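Local coordinates for protein probable 2-phosphosulfolactate phosphatase (Clostridium acetobutylicum, PDB 1VR0) that probably catalyses the magnesium-dependent hydrolysis of (2R)-O-phospho-3-sulfolactate to (2R)-3-sulfolactate and phosphate, at residues S134-E139 / K232-L237; A127-I132 / V238-N243; L61-A66 / I111-N116. All blocks are in the same frame, centred on the assembly; numbering follows the deposited sequence.

Interaction 1: S134-E139 / K232-L237; sequences SVLNGE and KDIVKL
Val-135, Leu-136 and Asn-137 meet residues 232-237 in a turn-against-loop contact at the N-terminal end of helix 138-148. A type I beta turn from Val-135 to Gly-138 leads into that helix, and the irregular chain between helix 223-229 and strand 240-242 passes across it. The carbonyls of the turn supply the backbone acceptors: Leu-136 O takes the N-H of Val-235 at 2.9 Å, whereas the bond from Asp-233 N to Val-135 O is weak, at 3.3 Å. Two branched aliphatic residues add apolar contact, Leu-136 CD2 lying 3.5 Å from Ile-234 CD1 as the side chains cross obliquely, and Tyr-228 of helix 223-229 touches both. Val-235 points toward the turn and also packs on Thr-47 and Asn-51 of helix 42-51, a place suited to a compact branched side chain. Glu-139 offers its methylenes to a carboxylate, CB being 3.5 Å from Asp-233 OD1. A bend at chi2 (-81°) turns its own acid elsewhere, to a salt bridge with Arg-181, while Asp-233 OD1 pairs with Lys-236 NZ at 2.7 Å. Giving each acid its own cation probably eases the nearness of two like charges. Asn-137, at the N-cap position, uses its amide to tie loop to turn instead of capping the helix: ND2 also bonds to Ile-132 O, and it donates to Leu-237 O at 2.9 Å, nearly straight at 166°, with the acceptor in the amide plane and the donor in the carbonyl plane.

Interaction 2: A127-I132 / V238-N243; sequences ARDILI and VPQYTN
Ile-130 and Ile-132 provide the backbone bonds to the second segment: Tyr-241 N donates to Ile-130 O at 3.0 Å, and Ile-132 N donates to Pro-239 O at 2.9 Å. Between these bonds Leu-131 faces Gln-240 as an antiparallel non-hydrogen-bonded pair, their CA atoms 4.7 Å apart. A water extends the link, accepting from Ile-130 N and Gln-240 NE2 and donating to Tyr-241 O. Strand 129-133 thereby joins the parallel strands of the mixed sheet, through its neighbour 33-37, to the antiparallel strands 240-242 and 245-246 at the sheet's end. Packing occupies both faces. On one, Leu-131 and Gln-240 run side by side, Leu-131 CD2 lying against the amide carbon and reaching Val-238 CG1 at 3.9 Å; helix 138-148 lies here. On the other, Ile-130 and Tyr-241 point the same way, with Ile-130 CD1 at the ring's edge, and the phenol's OH continues to Glu-125 and Lys-122. Pro-239, which has no N-H to satisfy, packs its CB 3.9 Å from Ile-132 CB, the two side chains at about a right angle. As for polar side chains, Gln-240, extended beyond CG, brings NE2 within 2.9 Å of Asp-129 OD1, carboxylate and amide planes 70° apart.

Interaction 3: L61-A66 / I111-N116; sequences LTVEEA and IMTTTN
Leu-61 and Thr-113 bring their backbones to a CA-CA distance of 5.6 Å, and Ala-66 stands 6.1 Å from Ile-111 by the same measure, so residues 61-66 start beside the end of strand 109-113 and follow it back as they coil into helix 63-73. No hydrogen bond joins the two segments. The helix start is secured within its own segment, where Thr-62, a good N-cap residue because its short side chain can bring the hydroxyl forward to an N-H of the first turn, accepts from Glu-65 N at 3.0 Å. Across the contact, Ala-66 CB meets Ile-111 CG2 at 3.8 Å. The small methyl lets the helix come close to the strand. With CG2 swung opposite the backbone N, that methyl is the branch of Ile-111 that meets the helix, and it also touches Ala-66 O at 3.7 Å. Thr-113 points toward the helix with a divided role: CG2 faces Val-63 CG2 at 4.4 Å, a loose contact, while OG1 sits 3.3 Å from Leu-61 O. That hydroxyl is bonded to Val-60 O and to Arg-83 NH2, so a residue with one polar and one apolar branch suits the strand's end. Beyond it, Thr-115 and Asn-116 touch the bound sulfolactate. Strand 109-113 is the middle strand of a three-stranded parallel sheet, and helix 63-73 belongs to a beta-alpha-beta crossover from outer strand 56-59 to outer strand 77-81. Met-112, a selenomethionine, points away from residues 61-66, and its side chain packs on Val-45 and Ile-46 of helix 42-51.

From the N terminus, interaction 3 comes first: it closes a loop of 44 residues from 61-66 to 111-116 and is complete before either other contact opens. It ties the start of helix 63-73 to the middle strand of the three-stranded sheet. Interaction 2 then opens at 127-132 and, one residue later, interaction 1 at 134-139; the chain returns through 232-237 to 238-243, so interaction 1 closes first and lies within the span of interaction 2. These two touch, and together they bind the C-terminal part of the chain to strand 129-133 and to the start of helix 138-148. Interaction 3 touches neither, its centre about 18 Å from that of interaction 2 and about 25 Å from that of interaction 1.

Interaction 1: S134-E139 / K232-L237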
# COMPACT_ATOMS: atom_id res chain seq x y z
N SER A 134 9.76 -13.76 8.53
CA SER A 134 10.75 -13.65 7.46
C SER A 134 10.47 -14.81 6.54
O SER A 134 9.67 -15.70 6.88
CB SER A 134 12.16 -13.76 8.04
OG SER A 134 12.39 -15.03 8.68
N VAL A 135 11.17 -14.85 5.42
CA VAL A 135 11.08 -16.04 4.55
C VAL A 135 11.55 -17.29 5.29
O VAL A 135 10.98 -18.38 5.13
CB VAL A 135 11.90 -15.87 3.23
CG1 VAL A 135 11.73 -17.07 2.30
CG2 VAL A 135 11.45 -14.65 2.51
N LEU A 136 12.58 -17.11 6.10
CA LEU A 136 13.23 -18.24 6.79
C LEU A 136 12.29 -18.98 7.71
O LEU A 136 12.41 -20.18 7.84
CB LEU A 136 14.41 -17.73 7.62
CG LEU A 136 15.50 -16.98 6.88
CD1 LEU A 136 16.30 -16.15 7.88
CD2 LEU A 136 16.36 -17.96 6.13
N ASN A 137 11.38 -18.27 8.38
CA ASN A 137 10.42 -18.91 9.29
C ASN A 137 8.95 -18.74 8.90
O ASN A 137 8.06 -18.87 9.73
CB ASN A 137 10.66 -18.46 10.74
CG ASN A 137 10.25 -17.03 11.00
OD1 ASN A 137 10.04 -16.26 10.08
ND2 ASN A 137 10.14 -16.67 12.27
N GLY A 138 8.72 -18.51 7.61
CA GLY A 138 7.37 -18.27 7.08
C GLY A 138 6.36 -19.33 7.43
O GLY A 138 5.32 -19.03 7.98
N GLU A 139 6.69 -20.59 7.17
CA GLU A 139 5.79 -21.68 7.51
C GLU A 139 5.47 -21.71 9.01
O GLU A 139 4.31 -21.86 9.41
CB GLU A 139 6.37 -23.04 7.07
CG GLU A 139 6.50 -23.26 5.57
CD GLU A 139 5.19 -23.69 4.87
OE1 GLU A 139 4.16 -23.91 5.54
OE2 GLU A 139 5.17 -23.83 3.63
N LYS A 232 13.54 -20.61 2.11
CA LYS A 232 12.25 -20.91 2.75
C LYS A 232 12.39 -21.87 3.92
O LYS A 232 13.12 -22.83 3.83
CB LYS A 232 11.27 -21.55 1.73
CG LYS A 232 10.74 -20.60 0.65
CD LYS A 232 9.88 -21.33 -0.37
CE LYS A 232 9.06 -20.36 -1.17
NZ LYS A 232 8.52 -21.05 -2.37
N ASP A 233 11.69 -21.60 5.02
CA ASP A 233 11.38 -22.65 6.00
C ASP A 233 12.59 -23.36 6.54
O ASP A 233 12.57 -24.58 6.71
CB ASP A 233 10.43 -23.67 5.37
CG ASP A 233 9.89 -24.70 6.36
OD1 ASP A 233 9.54 -24.37 7.54
OD2 ASP A 233 9.79 -25.87 5.95
N ILE A 234 13.67 -22.63 6.80
CA ILE A 234 14.82 -23.24 7.45
C ILE A 234 14.82 -22.97 8.95
O ILE A 234 15.56 -23.60 9.69
CB ILE A 234 16.17 -22.86 6.81
CG1 ILE A 234 16.54 -21.40 7.04
CG2 ILE A 234 16.19 -23.18 5.31
CD1 ILE A 234 17.95 -21.11 6.49
N VAL A 235 13.99 -22.06 9.42
CA VAL A 235 13.87 -21.84 10.86
C VAL A 235 12.45 -22.17 11.32
O VAL A 235 11.49 -21.72 10.71
CB VAL A 235 14.28 -20.40 11.20
CG1 VAL A 235 13.98 -20.08 12.66
CG2 VAL A 235 15.78 -20.18 10.85
N LYS A 236 12.33 -22.98 12.37
CA LYS A 236 11.03 -23.44 12.91
C LYS A 236 10.57 -22.63 14.12
O LYS A 236 9.58 -22.94 14.74
CB LYS A 236 11.11 -24.92 13.32
CG LYS A 236 11.64 -25.88 12.24
CD LYS A 236 10.94 -25.71 10.88
CE LYS A 236 11.63 -26.59 9.80
NZ LYS A 236 10.88 -26.55 8.52
N LEU A 237 11.30 -21.58 14.41
CA LEU A 237 11.08 -20.74 15.56
C LEU A 237 10.31 -19.48 15.16
O LEU A 237 10.55 -18.90 14.07
CB LEU A 237 12.44 -20.29 16.05
CG LEU A 237 12.64 -20.18 17.52
CD1 LEU A 237 12.76 -21.57 18.09
CD2 LEU A 237 13.90 -19.35 17.71

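Interaction 2: A127-I132 / V238-N243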
# COMPACT_ATOMS: atom_id res chain seq x y z
N ALA A 127 -0.55 -4.43 19.66
CA ALA A 127 -1.10 -5.69 19.19
C ALA A 127 -1.18 -6.65 20.35
O ALA A 127 -0.44 -6.51 21.32
CB ALA A 127 -0.23 -6.28 18.10
N ARG A 128 -2.08 -7.64 20.27
CA ARG A 128 -2.12 -8.68 21.29
C ARG A 128 -0.84 -9.53 21.28
O ARG A 128 -0.31 -9.87 22.34
CB ARG A 128 -3.33 -9.58 21.11
CG ARG A 128 -3.50 -10.60 22.25
CD ARG A 128 -4.58 -11.58 21.94
NE ARG A 128 -5.89 -10.96 22.01
CZ ARG A 128 -7.01 -11.54 21.58
NH1 ARG A 128 -6.99 -12.75 21.03
NH2 ARG A 128 -8.16 -10.88 21.69
N ASP A 129 -0.39 -9.91 20.08
CA ASP A 129 0.84 -10.67 19.92
C ASP A 129 1.62 -10.07 18.80
O ASP A 129 1.05 -9.91 17.73
CB ASP A 129 0.54 -12.12 19.56
CG ASP A 129 -0.11 -12.88 20.70
OD1 ASP A 129 0.59 -13.17 21.67
OD2 ASP A 129 -1.34 -13.19 20.61
N ILE A 130 2.89 -9.74 19.03
CA ILE A 130 3.79 -9.33 17.96
C ILE A 130 4.74 -10.47 17.57
O ILE A 130 5.62 -10.83 18.33
CB ILE A 130 4.66 -8.11 18.32
CG1 ILE A 130 3.81 -6.89 18.65
CG2 ILE A 130 5.63 -7.81 17.14
CD1 ILE A 130 3.52 -6.73 20.08
N LEU A 131 4.57 -11.00 16.37
CA LEU A 131 5.43 -12.05 15.84
C LEU A 131 6.48 -11.51 14.91
O LEU A 131 6.28 -10.51 14.24
CB LEU A 131 4.60 -13.06 15.05
CG LEU A 131 3.42 -13.69 15.80
CD1 LEU A 131 2.71 -14.69 14.89
CD2 LEU A 131 3.87 -14.38 17.11
N ILE A 132 7.62 -12.18 14.84
CA ILE A 132 8.67 -11.74 13.95
C ILE A 132 8.73 -12.72 12.81
O ILE A 132 8.92 -13.90 13.03
CB ILE A 132 10.04 -11.71 14.63
CG1 ILE A 132 10.00 -10.78 15.86
CG2 ILE A 132 11.08 -11.29 13.65
CD1 ILE A 132 9.48 -9.36 15.58
N VAL A 238 9.40 -19.03 16.04
CA VAL A 238 8.70 -17.79 15.82
C VAL A 238 8.97 -16.81 16.94
O VAL A 238 8.27 -16.79 17.93
CB VAL A 238 7.21 -18.01 15.74
CG1 VAL A 238 6.51 -16.68 15.45
CG2 VAL A 238 6.89 -19.03 14.64
N PRO A 239 9.96 -15.94 16.76
CA PRO A 239 10.22 -14.99 17.83
C PRO A 239 9.04 -14.07 18.09
O PRO A 239 8.23 -13.79 17.21
CB PRO A 239 11.40 -14.17 17.30
CG PRO A 239 11.98 -14.96 16.19
CD PRO A 239 10.85 -15.75 15.61
N GLN A 240 8.97 -13.60 19.32
CA GLN A 240 7.84 -12.83 19.74
C GLN A 240 8.31 -11.66 20.58
O GLN A 240 9.11 -11.83 21.49
CB GLN A 240 6.94 -13.76 20.51
CG GLN A 240 5.57 -13.24 20.63
CD GLN A 240 4.51 -14.32 20.82
OE1 GLN A 240 4.78 -15.54 20.71
NE2 GLN A 240 3.30 -13.86 21.10
N TYR A 241 7.84 -10.46 20.24
CA TYR A 241 8.18 -9.23 20.96
C TYR A 241 7.17 -9.03 22.09
O TYR A 241 5.97 -9.05 21.87
CB TYR A 241 8.18 -8.03 19.99
CG TYR A 241 8.40 -6.66 20.62
CD1 TYR A 241 9.63 -6.30 21.12
CD2 TYR A 241 7.39 -5.72 20.67
CE1 TYR A 241 9.84 -5.08 21.69
CE2 TYR A 241 7.60 -4.47 21.24
CZ TYR A 241 8.82 -4.17 21.75
OH TYR A 241 9.06 -2.94 22.33
N THR A 242 7.66 -8.86 23.30
CA THR A 242 6.85 -8.78 24.50
C THR A 242 7.58 -7.93 25.50
O THR A 242 8.68 -8.28 25.86
CB THR A 242 6.68 -10.21 25.13
OG1 THR A 242 6.10 -11.11 24.17
CG2 THR A 242 5.79 -10.14 26.37
N ASN A 243 6.96 -6.83 25.96
CA ASN A 243 7.55 -5.98 26.97
C ASN A 243 8.97 -5.56 26.62
O ASN A 243 9.88 -5.71 27.42
CB ASN A 243 7.54 -6.67 28.34
CG ASN A 243 6.15 -7.04 28.81
OD1 ASN A 243 5.20 -6.29 28.63
ND2 ASN A 243 6.03 -8.20 29.44
O HOH W 1 3.86 -10.83 21.50

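Interaction 3: L61-A66 / I111-N116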
# COMPACT_ATOMS: atom_id res chain seq x y z
N LEU A 61 15.46 2.28 19.02
CA LEU A 61 15.32 3.22 17.91
C LEU A 61 16.60 4.05 17.68
O LEU A 61 16.86 4.47 16.56
CB LEU A 61 14.08 4.10 18.11
CG LEU A 61 12.71 3.38 18.12
CD1 LEU A 61 11.58 4.36 18.10
CD2 LEU A 61 12.52 2.34 16.99
N THR A 62 17.40 4.28 18.71
CA THR A 62 18.57 5.12 18.51
C THR A 62 19.82 4.44 18.98
O THR A 62 19.78 3.58 19.86
CB THR A 62 18.44 6.50 19.23
OG1 THR A 62 18.57 6.35 20.65
CG2 THR A 62 17.12 7.11 18.91
N VAL A 63 20.94 4.87 18.43
CA VAL A 63 22.24 4.42 18.90
C VAL A 63 22.46 4.78 20.36
O VAL A 63 23.01 3.99 21.13
CB VAL A 63 23.37 5.02 18.01
CG1 VAL A 63 24.77 4.73 18.59
CG2 VAL A 63 23.21 4.49 16.56
N GLU A 64 22.02 5.96 20.77
CA GLU A 64 22.24 6.38 22.15
C GLU A 64 21.52 5.46 23.15
O GLU A 64 22.07 5.05 24.15
CB GLU A 64 21.77 7.81 22.31
CG GLU A 64 22.36 8.47 23.50
CD GLU A 64 21.47 9.59 24.03
OE1 GLU A 64 21.99 10.38 24.86
OE2 GLU A 64 20.28 9.66 23.61
N GLU A 65 20.29 5.11 22.82
CA GLU A 65 19.50 4.20 23.64
C GLU A 65 20.11 2.78 23.65
O GLU A 65 20.07 2.10 24.68
CB GLU A 65 18.05 4.24 23.14
CG GLU A 65 17.14 3.06 23.47
CD GLU A 65 16.45 3.13 24.83
OE1 GLU A 65 17.05 3.67 25.82
OE2 GLU A 65 15.30 2.60 24.87
N ALA A 66 20.71 2.36 22.53
CA ALA A 66 21.43 1.07 22.43
C ALA A 66 22.63 1.01 23.36
O ALA A 66 22.84 -0.02 24.02
CB ALA A 66 21.87 0.79 21.00
N ILE A 111 21.42 -6.29 21.59
CA ILE A 111 20.84 -4.97 21.50
C ILE A 111 20.97 -4.55 20.03
O ILE A 111 22.06 -4.50 19.47
CB ILE A 111 21.58 -3.94 22.35
CG1 ILE A 111 21.83 -4.42 23.79
CG2 ILE A 111 20.84 -2.63 22.38
CD1 ILE A 111 20.63 -4.94 24.55
N MSE A 112 19.85 -4.27 19.37
CA MSE A 112 19.93 -3.77 18.01
C MSE A 112 19.02 -2.63 17.65
O MSE A 112 17.93 -2.46 18.20
CB MSE A 112 19.74 -4.88 16.98
CG MSE A 112 18.64 -5.87 17.21
SE MSE A 112 18.31 -7.08 15.61
CE MSE A 112 20.20 -6.99 14.66
N THR A 113 19.51 -1.85 16.70
CA THR A 113 18.78 -0.76 16.13
C THR A 113 19.04 -0.80 14.63
O THR A 113 20.19 -0.97 14.20
CB THR A 113 19.19 0.59 16.75
OG1 THR A 113 18.42 1.62 16.15
CG2 THR A 113 20.68 0.89 16.59
N THR A 114 17.98 -0.69 13.84
CA THR A 114 18.08 -0.73 12.39
C THR A 114 17.26 0.36 11.73
O THR A 114 16.47 1.06 12.38
CB THR A 114 17.69 -2.13 11.78
OG1 THR A 114 16.28 -2.36 11.88
CG2 THR A 114 18.42 -3.26 12.43
N THR A 115 17.47 0.49 10.42
CA THR A 115 16.87 1.55 9.62
C THR A 115 15.32 1.41 9.56
O THR A 115 14.62 2.39 9.79
CB THR A 115 17.52 1.58 8.18
OG1 THR A 115 18.89 2.05 8.25
CG2 THR A 115 16.73 2.49 7.24
N ASN A 116 14.81 0.19 9.36
CA ASN A 116 13.38 -0.09 9.14
C ASN A 116 12.71 -1.06 10.15
O ASN A 116 11.74 -0.69 10.87
CB ASN A 116 13.23 -0.65 7.74
CG ASN A 116 13.81 0.29 6.71
OD1 ASN A 116 13.53 1.50 6.74
ND2 ASN A 116 14.66 -0.23 5.82